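Local coordinates for protein glucosamine kinase (Streptacidiphilus jiangxiensis, PDB 6HWJ) that phosphorylates D-glucosamine to D-glucosamine 6-phosphate with ATP and magnesium, and acts less readily on glucose, at residues S123-E128 with V185-G190; W195-D200 with G311-V316. One frame throughout, in Å; residues are numbered along the deposited sequence.

Contact 1 (S123-E128 with V185-G190); sequences SVIVGE and VAYLPG
Ile125 and Tyr187 make the apolar part of this contact, a CH-pi interaction in which the isoleucine's terminal methyl lies over one face of the phenol. CD1 of Ile125 sits 4.0 Å from the centroid of the Tyr187 ring, 28° off the normal, and is displaced toward the hydroxyl end: it comes to 3.6 Å from Tyr187 CZ. The second methyl, Ile125 CG2, backs it up nearer the rim, 3.9 Å from Tyr187 CD2. On the opposite face of the ring the chain folds back, with Pro189 N above its centre, so the phenol lies between Ile125 of the strand and the backbone just after it in its own segment. The ring reaches the strand because CG of Tyr187 extends anti to the backbone N (chi1 179°).

The polar part comes from Glu128. Its carbonyl O meets the ring edge in plane, 3.6 Å from Tyr187 CD2, while its carboxylate runs alongside the phenol with its plane turned 78° from the ring. Arg113 serves both polar ends, through a salt bridge to Glu128 OE1 and a weak hydrogen bond with Tyr187 OH.

Ala186, Tyr187 and Leu188 are inferred to bind ATP, consistent with the interlobe linker of a kinase-like fold. In the six-stranded antiparallel sheet, strand 130-134 separates strand 123-126 from strand 179-186, and strand 112-115 flanks 123-126 beyond.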
loop_
_atom_site.group_PDB
_atom_site.type_symbol
_atom_site.label_atom_id
_atom_site.label_comp_id
_atom_site.label_asym_id
_atom_site.label_seq_id
_atom_site.Cartn_x
_atom_site.Cartn_y
_atom_site.Cartn_z
ATOM N N SER A 123 10.697 -10.577 -4.711
ATOM C CA SER A 123 10.725 -9.798 -5.947
ATOM C C SER A 123 11.918 -10.185 -6.804
ATOM O O SER A 123 13.042 -10.296 -6.307
ATOM C CB SER A 123 10.782 -8.290 -5.661
ATOM O OG SER A 123 9.554 -7.836 -5.116
ATOM N N VAL A 124 11.670 -10.335 -8.105
ATOM C CA VAL A 124 12.660 -10.746 -9.089
ATOM C C VAL A 124 12.611 -9.762 -10.252
ATOM O O VAL A 124 11.548 -9.574 -10.870
ATOM C CB VAL A 124 12.394 -12.173 -9.597
ATOM C CG1 VAL A 124 13.475 -12.583 -10.608
ATOM C CG2 VAL A 124 12.372 -13.147 -8.424
ATOM N N ILE A 125 13.745 -9.152 -10.557
ATOM C CA ILE A 125 13.855 -8.254 -11.706
ATOM C C ILE A 125 14.106 -9.087 -12.959
ATOM O O ILE A 125 15.002 -9.943 -12.986
ATOM C CB ILE A 125 14.977 -7.224 -11.492
ATOM C CG1 ILE A 125 14.727 -6.410 -10.233
ATOM C CG2 ILE A 125 15.078 -6.314 -12.702
ATOM C CD1 ILE A 125 15.880 -5.496 -9.847
ATOM N N VAL A 126 13.302 -8.869 -13.988
ATOM C CA VAL A 126 13.430 -9.619 -15.234
ATOM C C VAL A 126 13.733 -8.647 -16.362
ATOM O O VAL A 126 13.124 -7.572 -16.462
ATOM C CB VAL A 126 12.152 -10.439 -15.530
ATOM C CG1 VAL A 126 12.402 -11.422 -16.671
ATOM C CG2 VAL A 126 11.729 -11.199 -14.302
ATOM N N GLY A 127 14.698 -9.026 -17.205
ATOM C CA GLY A 127 15.119 -8.172 -18.309
ATOM C C GLY A 127 15.623 -6.808 -17.906
ATOM O O GLY A 127 15.698 -5.905 -18.755
ATOM N N GLU A 128 15.975 -6.625 -16.631
ATOM C CA GLU A 128 16.342 -5.313 -16.093
ATOM C C GLU A 128 15.312 -4.241 -16.437
ATOM O O GLU A 128 15.629 -3.054 -16.482
ATOM C CB GLU A 128 17.736 -4.894 -16.578
ATOM C CG GLU A 128 18.832 -5.851 -16.083
ATOM C CD GLU A 128 18.861 -5.968 -14.569
ATOM O OE1 GLU A 128 18.640 -4.948 -13.885
ATOM O OE2 GLU A 128 19.107 -7.083 -14.058
ATOM N N VAL A 185 5.185 -5.569 -13.005
ATOM C CA VAL A 185 5.094 -4.150 -13.303
ATOM C C VAL A 185 6.464 -3.663 -13.765
ATOM O O VAL A 185 7.489 -4.319 -13.564
ATOM C CB VAL A 185 4.612 -3.312 -12.092
ATOM C CG1 VAL A 185 3.298 -3.840 -11.546
ATOM C CG2 VAL A 185 5.703 -3.326 -11.016
ATOM N N ALA A 186 6.472 -2.465 -14.344
ATOM C CA ALA A 186 7.702 -1.883 -14.841
ATOM C C ALA A 186 8.671 -1.649 -13.695
ATOM O O ALA A 186 8.266 -1.346 -12.564
ATOM C CB ALA A 186 7.418 -0.566 -15.560
ATOM N N TYR A 187 9.949 -1.852 -13.982
ATOM C CA TYR A 187 11.041 -1.572 -13.057
ATOM C C TYR A 187 11.480 -0.122 -13.245
ATOM O O TYR A 187 11.700 0.312 -14.371
ATOM C CB TYR A 187 12.207 -2.529 -13.353
ATOM C CG TYR A 187 13.452 -2.361 -12.504
ATOM C CD1 TYR A 187 13.361 -2.176 -11.134
ATOM C CD2 TYR A 187 14.716 -2.433 -13.076
ATOM C CE1 TYR A 187 14.502 -2.051 -10.359
ATOM C CE2 TYR A 187 15.859 -2.313 -12.310
ATOM C CZ TYR A 187 15.745 -2.124 -10.953
ATOM O OH TYR A 187 16.872 -1.996 -10.177
ATOM N N LEU A 188 11.622 0.604 -12.137
ATOM C CA LEU A 188 11.987 2.020 -12.140
ATOM C C LEU A 188 13.281 2.189 -11.357
ATOM O O LEU A 188 13.258 2.643 -10.205
ATOM C CB LEU A 188 10.853 2.852 -11.540
ATOM C CG LEU A 188 9.467 2.676 -12.189
ATOM C CD1 LEU A 188 8.446 3.594 -11.550
ATOM C CD2 LEU A 188 9.535 2.953 -13.673
ATOM N N PRO A 189 14.432 1.874 -11.960
ATOM C CA PRO A 189 15.674 1.806 -11.165
ATOM C C PRO A 189 16.095 3.141 -10.567
ATOM O O PRO A 189 16.623 3.169 -9.449
ATOM C CB PRO A 189 16.720 1.285 -12.176
ATOM C CG PRO A 189 16.194 1.690 -13.518
ATOM C CD PRO A 189 14.667 1.628 -13.396
ATOM N N GLY A 190 15.866 4.240 -11.260
ATOM C CA GLY A 190 16.295 5.537 -10.756
ATOM C C GLY A 190 15.223 6.332 -10.040
ATOM O O GLY A 190 15.110 7.545 -10.251
#

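Contact 2 (W195-D200 with G311-V316)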
loop_
_atom_site.group_PDB
_atom_site.type_symbol
_atom_site.label_atom_id
_atom_site.label_comp_id
_atom_site.label_asym_id
_atom_site.label_seq_id
_atom_site.Cartn_x
_atom_site.Cartn_y
_atom_site.Cartn_z
ATOM N N TRP A 195 9.674 10.066 1.006
ATOM C CA TRP A 195 10.440 10.364 2.223
ATOM C C TRP A 195 11.871 10.757 1.894
ATOM O O TRP A 195 12.578 11.257 2.775
ATOM C CB TRP A 195 10.372 9.177 3.189
ATOM C CG TRP A 195 9.085 9.208 3.968
ATOM C CD1 TRP A 195 8.064 8.295 3.926
ATOM C CD2 TRP A 195 8.677 10.230 4.887
ATOM N NE1 TRP A 195 7.046 8.685 4.781
ATOM C CE2 TRP A 195 7.399 9.869 5.377
ATOM C CE3 TRP A 195 9.271 11.405 5.354
ATOM C CZ2 TRP A 195 6.713 10.649 6.299
ATOM C CZ3 TRP A 195 8.579 12.180 6.277
ATOM C CH2 TRP A 195 7.317 11.798 6.731
ATOM N N ASP A 196 12.307 10.540 0.648
ATOM C CA ASP A 196 13.531 11.139 0.135
ATOM C C ASP A 196 13.246 12.453 -0.604
ATOM O O ASP A 196 13.754 13.504 -0.212
ATOM C CB ASP A 196 14.269 10.159 -0.781
ATOM C CG ASP A 196 14.850 8.984 -0.021
ATOM O OD1 ASP A 196 15.504 9.218 1.016
ATOM O OD2 ASP A 196 14.642 7.830 -0.450
ATOM N N TRP A 197 12.425 12.404 -1.663
ATOM C CA TRP A 197 12.346 13.555 -2.561
ATOM C C TRP A 197 11.525 14.698 -1.993
ATOM O O TRP A 197 11.848 15.853 -2.268
ATOM C CB TRP A 197 11.791 13.172 -3.942
ATOM C CG TRP A 197 10.402 12.597 -4.023
ATOM C CD1 TRP A 197 10.075 11.285 -4.235
ATOM C CD2 TRP A 197 9.158 13.307 -3.955
ATOM N NE1 TRP A 197 8.704 11.138 -4.273
ATOM C CE2 TRP A 197 8.125 12.367 -4.100
ATOM C CE3 TRP A 197 8.819 14.648 -3.760
ATOM C CZ2 TRP A 197 6.776 12.729 -4.065
ATOM C CZ3 TRP A 197 7.486 14.994 -3.715
ATOM C CH2 TRP A 197 6.486 14.034 -3.864
ATOM N N ALA A 198 10.484 14.410 -1.193
ATOM C CA ALA A 198 9.703 15.493 -0.625
ATOM C C ALA A 198 10.476 16.208 0.473
ATOM O O ALA A 198 10.427 17.437 0.572
ATOM C CB ALA A 198 8.362 14.975 -0.092
ATOM N N VAL A 199 11.188 15.454 1.315
ATOM C CA VAL A 199 12.044 16.063 2.318
ATOM C C VAL A 199 13.109 16.922 1.642
ATOM O O VAL A 199 13.429 18.015 2.106
ATOM C CB VAL A 199 12.676 14.977 3.208
ATOM C CG1 VAL A 199 13.793 15.542 4.057
ATOM C CG2 VAL A 199 11.584 14.324 4.106
ATOM N N ASP A 200 13.674 16.441 0.539
ATOM C CA ASP A 200 14.685 17.231 -0.156
ATOM C C ASP A 200 14.099 18.520 -0.741
ATOM O O ASP A 200 14.720 19.589 -0.635
ATOM C CB ASP A 200 15.340 16.393 -1.253
ATOM C CG ASP A 200 16.522 17.104 -1.874
ATOM O OD1 ASP A 200 17.506 17.321 -1.150
ATOM O OD2 ASP A 200 16.452 17.464 -3.066
ATOM N N GLY A 311 10.509 14.127 -13.032
ATOM C CA GLY A 311 9.228 14.793 -13.078
ATOM C C GLY A 311 8.037 13.878 -13.216
ATOM O O GLY A 311 6.909 14.375 -13.285
ATOM N N ARG A 312 8.246 12.559 -13.230
ATOM C CA ARG A 312 7.169 11.583 -13.300
ATOM C C ARG A 312 6.899 11.012 -11.913
ATOM O O ARG A 312 7.847 10.648 -11.197
ATOM C CB ARG A 312 7.535 10.451 -14.263
ATOM C CG ARG A 312 7.626 10.876 -15.719
ATOM C CD ARG A 312 8.087 9.725 -16.584
ATOM N NE ARG A 312 7.706 9.898 -17.983
ATOM C CZ ARG A 312 8.365 10.659 -18.856
ATOM N NH1 ARG A 312 7.937 10.750 -20.110
ATOM N NH2 ARG A 312 9.444 11.330 -18.475
ATOM N N TYR A 313 5.613 10.937 -11.543
ATOM C CA TYR A 313 5.181 10.409 -10.254
ATOM C C TYR A 313 4.521 9.046 -10.437
ATOM O O TYR A 313 3.761 8.846 -11.387
ATOM C CB TYR A 313 4.181 11.370 -9.578
ATOM C CG TYR A 313 4.788 12.685 -9.169
ATOM C CD1 TYR A 313 5.125 13.645 -10.107
ATOM C CD2 TYR A 313 5.044 12.953 -7.834
ATOM C CE1 TYR A 313 5.698 14.866 -9.723
ATOM C CE2 TYR A 313 5.603 14.160 -7.439
ATOM C CZ TYR A 313 5.913 15.107 -8.372
ATOM O OH TYR A 313 6.491 16.285 -7.949
ATOM N N ALA A 314 4.792 8.122 -9.514
ATOM C CA ALA A 314 4.280 6.757 -9.610
ATOM C C ALA A 314 3.903 6.260 -8.220
ATOM O O ALA A 314 4.756 6.215 -7.337
ATOM C CB ALA A 314 5.338 5.834 -10.233
ATOM N N VAL A 315 2.635 5.882 -8.030
ATOM C CA VAL A 315 2.165 5.367 -6.744
ATOM C C VAL A 315 2.354 3.856 -6.728
ATOM O O VAL A 315 2.189 3.173 -7.757
ATOM C CB VAL A 315 0.706 5.771 -6.477
ATOM C CG1 VAL A 315 -0.203 5.323 -7.593
ATOM C CG2 VAL A 315 0.232 5.158 -5.120
ATOM N N VAL A 316 2.750 3.326 -5.568
ATOM C CA VAL A 316 2.944 1.890 -5.395
ATOM C C VAL A 316 2.303 1.452 -4.083
ATOM O O VAL A 316 1.781 2.273 -3.329
ATOM C CB VAL A 316 4.430 1.503 -5.414
ATOM C CG1 VAL A 316 5.062 1.884 -6.729
ATOM C CG2 VAL A 316 5.162 2.199 -4.283
#
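Trp197 and Tyr313 form a T-shaped pair in which the tyrosine turns its edge toward the face of the indole's six-membered ring. The two planes stand at 88° and the centroids of these six-membered rings are 5.5 Å apart. Tyr313 approaches with one corner: its CE2 lies 3.7 Å from Trp197 CH2 and 3.8 Å from Trp197 CZ2, at the far end of the benzo ring. From the tyrosine's side, Trp197 CH2 sits at the ring edge and in its plane. The other side of the indole is backed by its own helix, where the methyl CB of Ala198 rests 3.6 Å above the plane, offset toward the rim.

Trp197 sends its ring out from helix 194-207 with CG lodged between the backbone N and the carbonyl carbon (chi1 61°), which swings the benzo end across to the strand. Strand 312-315 is an outer strand of a small antiparallel sheet and pairs with 306-309 as a beta hairpin. In the kinase-like fold that the sequence suggests, such a hairpin lies between the catalytic loop and the metal-binding aspartate; here Asp317, a magnesium ligand, follows directly on Val316. The contact therefore ties a helix of the C-terminal lobe to that hairpin.

Both aromatic residues are buried, and strand 306-309 answers the polar atom of each: Trp197 NE1 hydrogen-bonds to Ile306 O, and Tyr313 OH is bonded to Arg308 NH2. The off-axis bond from Trp197 NE1 helps fix the turn of the indole, whereas the one at Tyr313 OH, on the ring's own axis, fixes the position of its end but not its spin. Pro218 of helix 212-234 touches both side chains, and Gln221 and Leu225 of the same helix pack against Tyr313.

The centres of contacts 1 and 2 lie 18 Å apart, yet the two touch: Leu188 CD1 meets Ala314 CB at 4.1 Å, so the inferred ATP-binding linker packs against the hairpin strand of contact 2. Asp193, also inferred to bind ATP, falls in the short gap between them along the chain, its side chain about 5 Å from that of Trp197. Contact 1 itself holds three inferred ATP-binding residues, and its Ile125 side chain is about 10 Å from that of Lys133, also inferred to bind ATP; through Asp193, contact 2 borders the same probable nucleotide site. The metal is farther off: the Trp197 side chain is about 9 Å from that of Gln305, a magnesium ligand, and about 12 Å from a bound magnesium ion.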